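Local coordinates for protein family 88 glycosyl hydrolase (Bacteroides thetaiotaomicron, PDB 5NOA) that probably hydrolyses the terminal unsaturated sugar from oligosaccharides during arabinogalactan breakdown by a human gut bacterium, as a six-hairpin glycosidase, at residues T170-Y173 against N174-K177; L180-E183 against K184-E187; N354-N358 against F359-A363. All coordinates share one frame; numbering follows the deposited sequence.

Contact 1: residues T170-Y173 against N174-K177; sequences TKLY and NITK
Tyr173 and Lys177 meet where helix 160-176 runs out, the CA of Lys177 standing over one face of the Tyr173 ring, 4.2 Å from the ring centroid in a CH-pi contact. A chi1 of 175° swings the tyrosine ring away from its own backbone N and under the turn that follows. Lys177 has left the helix with a positive phi of 57°, yet its N still donates to Tyr173 O at 2.7 Å, so backbone and ring hold the first non-helical residue together.

The compact side lies around Leu172 O. Its plane is approached from opposite faces by Thr176 N, at 2.9 Å, and Thr176 OG1, at 2.8 Å; the hydroxyl arrives from above the carbonyl plane. A threonine suits this place because OG1, set between the backbone N and carbonyl carbon (chi1 66°), folds back onto its own helix, and it also bonds to Asn178 N beyond the helix end. Leu172, buried, packs on Met144 and Tyr181 of helices 135-149 and 180-196. Ile175 reaches it only loosely, CD1 lying 4.5 Å from Leu172 CD2, and packs against Ala125, Tyr128 and Asn129 of helix 120-130 and on Ile137.

Toward solvent the fit is slacker. Lys177 bends at chi2 and again at chi4 and crosses the tyrosine at about a right angle, its CD coming 4.2 Å from Tyr173 CE2, so its aliphatic part skirts the ring while the residue as a whole stays exposed. Asn174 OD1 comes 3.5 Å from Tyr173 CD2, with the amide turned steeply to the ring, while its ND2 bonds to Asp242 O.

A doubly gripped carbonyl, a side-chain hydroxyl spanning the last turn and an aromatic floor are together consistent with a well-held helix end, despite the exposed lysine that follows it.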
loop_
_atom_site.group_PDB
_atom_site.type_symbol
_atom_site.label_atom_id
_atom_site.label_comp_id
_atom_site.label_asym_id
_atom_site.label_seq_id
_atom_site.Cartn_x
_atom_site.Cartn_y
_atom_site.Cartn_z
ATOM N N THR A 170 7.478 -9.782 -6.582
ATOM C CA THR A 170 7.710 -10.899 -5.673
ATOM C C THR A 170 6.650 -11.991 -5.865
ATOM O O THR A 170 6.979 -13.187 -5.805
ATOM C CB THR A 170 7.785 -10.423 -4.220
ATOM O OG1 THR A 170 6.686 -9.575 -3.923
ATOM C CG2 THR A 170 9.048 -9.648 -3.935
ATOM N N LYS A 171 5.378 -11.635 -6.056
ATOM C CA LYS A 171 4.322 -12.646 -6.238
ATOM C C LYS A 171 4.573 -13.419 -7.517
ATOM O O LYS A 171 4.445 -14.646 -7.545
ATOM C CB LYS A 171 2.962 -11.998 -6.209
ATOM C CG LYS A 171 2.562 -11.516 -4.828
ATOM C CD LYS A 171 1.253 -10.731 -4.884
ATOM C CE LYS A 171 0.908 -10.083 -3.571
ATOM N NZ LYS A 171 0.457 -11.061 -2.558
ATOM N N LEU A 172 4.936 -12.724 -8.596
ATOM C CA LEU A 172 5.177 -13.436 -9.840
ATOM C C LEU A 172 6.451 -14.259 -9.801
ATOM O O LEU A 172 6.502 -15.310 -10.418
ATOM C CB LEU A 172 5.130 -12.500 -11.055
ATOM C CG LEU A 172 3.720 -11.938 -11.375
ATOM C CD1 LEU A 172 3.876 -10.952 -12.524
ATOM C CD2 LEU A 172 2.741 -13.033 -11.775
ATOM N N TYR A 173 7.446 -13.787 -9.051
ATOM C CA TYR A 173 8.616 -14.649 -8.827
ATOM C C TYR A 173 8.217 -15.961 -8.183
ATOM O O TYR A 173 8.636 -17.039 -8.598
ATOM C CB TYR A 173 9.707 -13.956 -8.003
ATOM C CG TYR A 173 10.808 -14.919 -7.702
ATOM C CD1 TYR A 173 11.735 -15.234 -8.696
ATOM C CD2 TYR A 173 10.850 -15.636 -6.515
ATOM C CE1 TYR A 173 12.710 -16.167 -8.498
ATOM C CE2 TYR A 173 11.794 -16.595 -6.303
ATOM C CZ TYR A 173 12.745 -16.856 -7.293
ATOM O OH TYR A 173 13.692 -17.794 -7.066
ATOM N N ASN A 174 7.425 -15.884 -7.132
ATOM C CA ASN A 174 7.125 -17.118 -6.395
ATOM C C ASN A 174 6.336 -18.111 -7.220
ATOM O O ASN A 174 6.440 -19.307 -6.984
ATOM C CB ASN A 174 6.461 -16.795 -5.041
ATOM C CG ASN A 174 7.457 -16.289 -3.998
ATOM O OD1 ASN A 174 8.621 -16.629 -4.016
ATOM N ND2 ASN A 174 6.973 -15.484 -3.058
ATOM N N ILE A 175 5.560 -17.622 -8.190
ATOM C CA ILE A 175 4.862 -18.494 -9.117
ATOM C C ILE A 175 5.771 -19.038 -10.207
ATOM O O ILE A 175 5.772 -20.236 -10.446
ATOM C CB ILE A 175 3.660 -17.767 -9.740
ATOM C CG1 ILE A 175 2.611 -17.475 -8.660
ATOM C CG2 ILE A 175 3.067 -18.582 -10.883
ATOM C CD1 ILE A 175 1.622 -16.407 -9.038
ATOM N N THR A 176 6.495 -18.158 -10.888
ATOM C CA THR A 176 7.253 -18.515 -12.089
ATOM C C THR A 176 8.654 -19.044 -11.780
ATOM O O THR A 176 9.249 -19.744 -12.600
ATOM C CB THR A 176 7.423 -17.302 -13.044
ATOM O OG1 THR A 176 8.234 -16.304 -12.414
ATOM C CG2 THR A 176 6.057 -16.716 -13.466
ATOM N N LYS A 177 9.221 -18.615 -10.651
ATOM C CA LYS A 177 10.634 -18.812 -10.327
ATOM C C LYS A 177 11.604 -18.235 -11.362
ATOM O O LYS A 177 12.762 -18.665 -11.444
ATOM C CB LYS A 177 10.922 -20.302 -10.002
ATOM C CG LYS A 177 10.034 -20.907 -8.909
ATOM C CD LYS A 177 10.284 -20.261 -7.543
ATOM C CE LYS A 177 9.389 -20.827 -6.438
ATOM N NZ LYS A 177 9.715 -22.233 -6.072
#

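Contact 2: residues L180-E183 against K184-E187; sequences LYLE and KLHE
A first torsion of -172° turns CG of Leu180 away from its backbone N, while Lys184 keeps CG beside its own N and then bends at chi2 (-78°); the two side chains thereby lie side by side, pointing the same way, with Leu180 CD1 4.0 Å from Lys184 CG. The methylene part of the lysine is thus apolar company for the leucine, and both also touch Met148 of helix 135-149. Beyond the bend the lysine runs extended, and its NZ forms a salt bridge with Glu187 OE1 at 2.9 Å, one turn further on. The ammonium approaches on the syn side of the carboxylate, tilted 34° out of its plane. Lysine and glutamate three residues apart suit a partly exposed helix face, where opposite charges can pair along the turn.

Helix 180-196 pairs with the preceding helix 160-176 as consecutive helices of the (alpha/alpha)6 barrel expected of this six-hairpin clan. The helix face turned to that neighbour is largely apolar: Tyr181 lies on Leu172 and Thr176, Leu182 on Tyr173 and Leu185 on Met166, while Leu182 CD2 approaches Leu185 CD2 at 4.4 Å. Branched, uncharged side chains fit such an interface. The buried Tyr181 has its OH bonded to Glu145.

On a further face Glu183 and His186 are joined through a water, which donates to Glu183 OE2 at 2.7 Å and lies in the plane of the imidazole at its edge, 2.8 Å from His186 ND1. The other ends of both side chains are held as well, Glu183 OE1 by Tyr249 OH and His186 NE2 by Glu252. Tyr249 also stacks on the imidazole, so the histidine is fixed by its face as well as by both nitrogens. Beneath these side chains, Glu187 N donates to Glu183 O at 3.0 Å.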
loop_
_atom_site.group_PDB
_atom_site.type_symbol
_atom_site.label_atom_id
_atom_site.label_comp_id
_atom_site.label_asym_id
_atom_site.label_seq_id
_atom_site.Cartn_x
_atom_site.Cartn_y
_atom_site.Cartn_z
ATOM N N LEU A 180 14.535 -13.009 -13.217
ATOM C CA LEU A 180 14.495 -11.665 -13.739
ATOM C C LEU A 180 13.551 -10.770 -12.933
ATOM O O LEU A 180 13.832 -9.593 -12.786
ATOM C CB LEU A 180 14.144 -11.673 -15.228
ATOM C CG LEU A 180 14.256 -10.337 -15.933
ATOM C CD1 LEU A 180 15.703 -9.830 -15.961
ATOM C CD2 LEU A 180 13.713 -10.472 -17.345
ATOM N N TYR A 181 12.449 -11.326 -12.422
ATOM C CA TYR A 181 11.546 -10.516 -11.574
ATOM C C TYR A 181 12.269 -9.875 -10.400
ATOM O O TYR A 181 11.986 -8.736 -10.052
ATOM C CB TYR A 181 10.371 -11.357 -11.071
ATOM C CG TYR A 181 9.291 -11.612 -12.091
ATOM C CD1 TYR A 181 8.397 -10.615 -12.418
ATOM C CD2 TYR A 181 9.153 -12.848 -12.732
ATOM C CE1 TYR A 181 7.402 -10.830 -13.360
ATOM C CE2 TYR A 181 8.169 -13.052 -13.670
ATOM C CZ TYR A 181 7.293 -12.038 -13.970
ATOM O OH TYR A 181 6.284 -12.215 -14.877
ATOM N N LEU A 182 13.185 -10.619 -9.791
ATOM C CA LEU A 182 13.887 -10.096 -8.627
ATOM C C LEU A 182 15.030 -9.163 -8.976
ATOM O O LEU A 182 15.336 -8.234 -8.231
ATOM C CB LEU A 182 14.313 -11.243 -7.694
ATOM C CG LEU A 182 13.174 -12.159 -7.238
ATOM C CD1 LEU A 182 13.718 -13.230 -6.290
ATOM C CD2 LEU A 182 12.037 -11.388 -6.609
ATOM N N GLU A 183 15.630 -9.378 -10.136
ATOM C CA GLU A 183 16.619 -8.446 -10.634
ATOM C C GLU A 183 16.002 -7.090 -10.981
ATOM O O GLU A 183 16.529 -6.015 -10.632
ATOM C CB GLU A 183 17.327 -9.017 -11.846
ATOM C CG GLU A 183 18.310 -8.090 -12.524
ATOM C CD GLU A 183 19.388 -7.539 -11.617
ATOM O OE1 GLU A 183 19.934 -8.304 -10.745
ATOM O OE2 GLU A 183 19.689 -6.314 -11.816
ATOM N N LYS A 184 14.877 -7.135 -11.660
ATOM C CA LYS A 184 14.176 -5.912 -12.047
ATOM C C LYS A 184 13.498 -5.213 -10.882
ATOM O O LYS A 184 13.423 -3.982 -10.892
ATOM C CB LYS A 184 13.243 -6.217 -13.220
ATOM C CG LYS A 184 14.012 -6.519 -14.511
ATOM C CD LYS A 184 14.525 -5.249 -15.168
ATOM C CE LYS A 184 15.343 -5.529 -16.416
ATOM N NZ LYS A 184 15.753 -4.266 -17.074
ATOM N N LEU A 185 13.021 -5.966 -9.889
ATOM C CA LEU A 185 12.564 -5.316 -8.648
ATOM C C LEU A 185 13.665 -4.393 -8.143
ATOM O O LEU A 185 13.433 -3.226 -7.801
ATOM C CB LEU A 185 12.249 -6.407 -7.615
ATOM C CG LEU A 185 12.022 -5.934 -6.172
ATOM C CD1 LEU A 185 10.865 -4.999 -6.073
ATOM C CD2 LEU A 185 11.857 -7.148 -5.298
ATOM N N HIS A 186 14.903 -4.922 -8.090
ATOM C CA HIS A 186 16.005 -4.107 -7.583
ATOM C C HIS A 186 16.302 -2.912 -8.488
ATOM O O HIS A 186 16.484 -1.793 -7.998
ATOM C CB HIS A 186 17.233 -4.959 -7.429
ATOM C CG HIS A 186 18.359 -4.227 -6.828
ATOM N ND1 HIS A 186 19.390 -3.731 -7.579
ATOM C CD2 HIS A 186 18.585 -3.824 -5.557
ATOM C CE1 HIS A 186 20.234 -3.084 -6.795
ATOM N NE2 HIS A 186 19.761 -3.115 -5.560
ATOM N N GLU A 187 16.359 -3.150 -9.800
ATOM C CA GLU A 187 16.702 -2.078 -10.719
ATOM C C GLU A 187 15.662 -0.950 -10.658
ATOM O O GLU A 187 16.006 0.240 -10.577
ATOM C CB GLU A 187 16.802 -2.633 -12.129
ATOM C CG GLU A 187 17.182 -1.566 -13.125
ATOM C CD GLU A 187 17.420 -2.066 -14.511
ATOM O OE1 GLU A 187 17.190 -3.244 -14.807
ATOM O OE2 GLU A 187 17.831 -1.191 -15.320
HETATM O O HOH W 1 19.705 -4.118 -10.295
#

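Contact 3: residues N354-N358 against F359-A363; sequences NSTSN and FGVGA
Ser357, almost fully extended in its backbone, stands at the N-cap of helix 358-377, and its O receives the N-H of Val361 at 2.9 Å to open the helical bonding. Its side chain does the capping: OG accepts from Gly360 N at 3.0 Å, giving an acceptor to one of the early N-H groups that have no carbonyl of a previous turn to meet. Serine suits the task, its hydroxyl being short enough to fold back over the first turn. Gly360, with no side chain, sits close to that OG.

The Phe359 ring lies under the cap. Ser357 OG sits 3.1 Å above the ring plane, over its centre, and Ser357 CB makes a CH-pi contact with the same face, 4.0 Å from the centroid. Phe359 reaches this place with chi1 at 64°, which folds the ring back beneath the residue before last. Asn358 adds a second, strongly bent bond, its OD1 taking Phe359 N at 2.8 Å with an N-H...O angle of 135°; its ND2 is held by Asp57 and Asn58, so the amide is fixed at both ends. On the other flank Val361 CG2 comes 3.7 Å from Thr356 OG1, a hydroxyl already bonded to Ile335 O.

Phe359 is buried among Trp56, Val338 and Ile341, and an alanine here would probably open a gap under the serine, leaving Ser357 CB and OG without the aromatic face on which they rest.

Two side-chain oxygens, from Ser357 and Asn358, thus satisfy N-H groups at the start of the helix, and an aromatic face covers the cap from one side, which may shelter the capping bond from water there.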
loop_
_atom_site.group_PDB
_atom_site.type_symbol
_atom_site.label_atom_id
_atom_site.label_comp_id
_atom_site.label_asym_id
_atom_site.label_seq_id
_atom_site.Cartn_x
_atom_site.Cartn_y
_atom_site.Cartn_z
ATOM N N ASN A 354 -16.018 12.480 7.293
ATOM C CA ASN A 354 -16.843 11.511 6.581
ATOM C C ASN A 354 -16.309 11.108 5.226
ATOM O O ASN A 354 -16.986 10.447 4.454
ATOM C CB ASN A 354 -18.275 12.031 6.516
ATOM C CG ASN A 354 -18.899 12.115 7.887
ATOM O OD1 ASN A 354 -18.704 11.218 8.714
ATOM N ND2 ASN A 354 -19.588 13.200 8.158
ATOM N N SER A 355 -15.056 11.457 4.959
ATOM C CA SER A 355 -14.418 11.094 3.733
ATOM C C SER A 355 -13.868 9.702 3.813
ATOM O O SER A 355 -12.977 9.417 4.643
ATOM C CB SER A 355 -13.261 12.038 3.426
ATOM O OG SER A 355 -12.633 11.646 2.237
ATOM N N THR A 356 -14.363 8.826 2.926
ATOM C CA THR A 356 -13.859 7.470 2.810
ATOM C C THR A 356 -13.445 7.190 1.393
ATOM O O THR A 356 -13.773 7.972 0.473
ATOM C CB THR A 356 -14.859 6.395 3.276
ATOM O OG1 THR A 356 -14.156 5.161 3.568
ATOM C CG2 THR A 356 -15.969 6.117 2.261
ATOM N N SER A 357 -12.762 6.083 1.195
ATOM C CA SER A 357 -12.444 5.666 -0.166
ATOM C C SER A 357 -12.091 4.188 -0.141
ATOM O O SER A 357 -11.702 3.622 0.859
ATOM C CB SER A 357 -11.259 6.410 -0.745
ATOM O OG SER A 357 -10.098 6.000 -0.052
ATOM N N ASN A 358 -12.140 3.611 -1.328
ATOM C CA ASN A 358 -11.676 2.268 -1.578
ATOM C C ASN A 358 -10.271 2.017 -1.025
ATOM O O ASN A 358 -10.069 1.076 -0.258
ATOM C CB ASN A 358 -11.770 1.935 -3.093
ATOM C CG ASN A 358 -11.306 3.072 -4.022
ATOM O OD1 ASN A 358 -10.562 3.969 -3.661
ATOM N ND2 ASN A 358 -11.767 2.988 -5.273
ATOM N N PHE A 359 -9.305 2.867 -1.389
ATOM C CA PHE A 359 -7.925 2.646 -0.965
ATOM C C PHE A 359 -7.762 2.864 0.535
ATOM O O PHE A 359 -6.927 2.214 1.158
ATOM C CB PHE A 359 -6.946 3.498 -1.779
ATOM C CG PHE A 359 -7.107 4.986 -1.592
ATOM C CD1 PHE A 359 -6.482 5.636 -0.551
ATOM C CD2 PHE A 359 -7.875 5.740 -2.473
ATOM C CE1 PHE A 359 -6.671 6.989 -0.368
ATOM C CE2 PHE A 359 -8.054 7.111 -2.275
ATOM C CZ PHE A 359 -7.441 7.723 -1.225
ATOM N N GLY A 360 -8.558 3.752 1.128
ATOM C CA GLY A 360 -8.495 3.992 2.573
ATOM C C GLY A 360 -8.995 2.790 3.342
ATOM O O GLY A 360 -8.445 2.410 4.374
ATOM N N VAL A 361 -10.078 2.199 2.865
ATOM C CA VAL A 361 -10.595 0.967 3.472
ATOM C C VAL A 361 -9.566 -0.135 3.320
ATOM O O VAL A 361 -9.307 -0.889 4.274
ATOM C CB VAL A 361 -11.949 0.572 2.849
ATOM C CG1 VAL A 361 -12.377 -0.840 3.232
ATOM C CG2 VAL A 361 -13.016 1.616 3.192
ATOM N N GLY A 362 -8.968 -0.246 2.131
ATOM C CA GLY A 362 -7.920 -1.239 1.951
ATOM C C GLY A 362 -6.787 -1.091 2.964
ATOM O O GLY A 362 -6.357 -2.077 3.578
ATOM N N ALA A 363 -6.295 0.136 3.136
ATOM C CA ALA A 363 -5.232 0.392 4.093
ATOM C C ALA A 363 -5.639 0.045 5.523
ATOM O O ALA A 363 -4.861 -0.548 6.287
ATOM C CB ALA A 363 -4.803 1.858 4.000
#

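Contacts 1 and 2 belong to consecutive helices, the first at the end of helix 160-176 and the second at the start of helix 180-196, with centres about 11 Å apart. They pack directly: Tyr173 CG lies 3.6 Å from Leu182 CD1, and Thr176 OG1 lies 3.5 Å from Tyr181 CE2, so the helix end and the helix start brace each other across a short turn. Contact 3, the N-cap of the last helix, lies on the opposite side of the chain's centre, its own centre about 29 Å from that of contact 1 and 31 Å from that of contact 2. All three are helix-end or within-helix packing, with no substrate or catalytic residue identified in them.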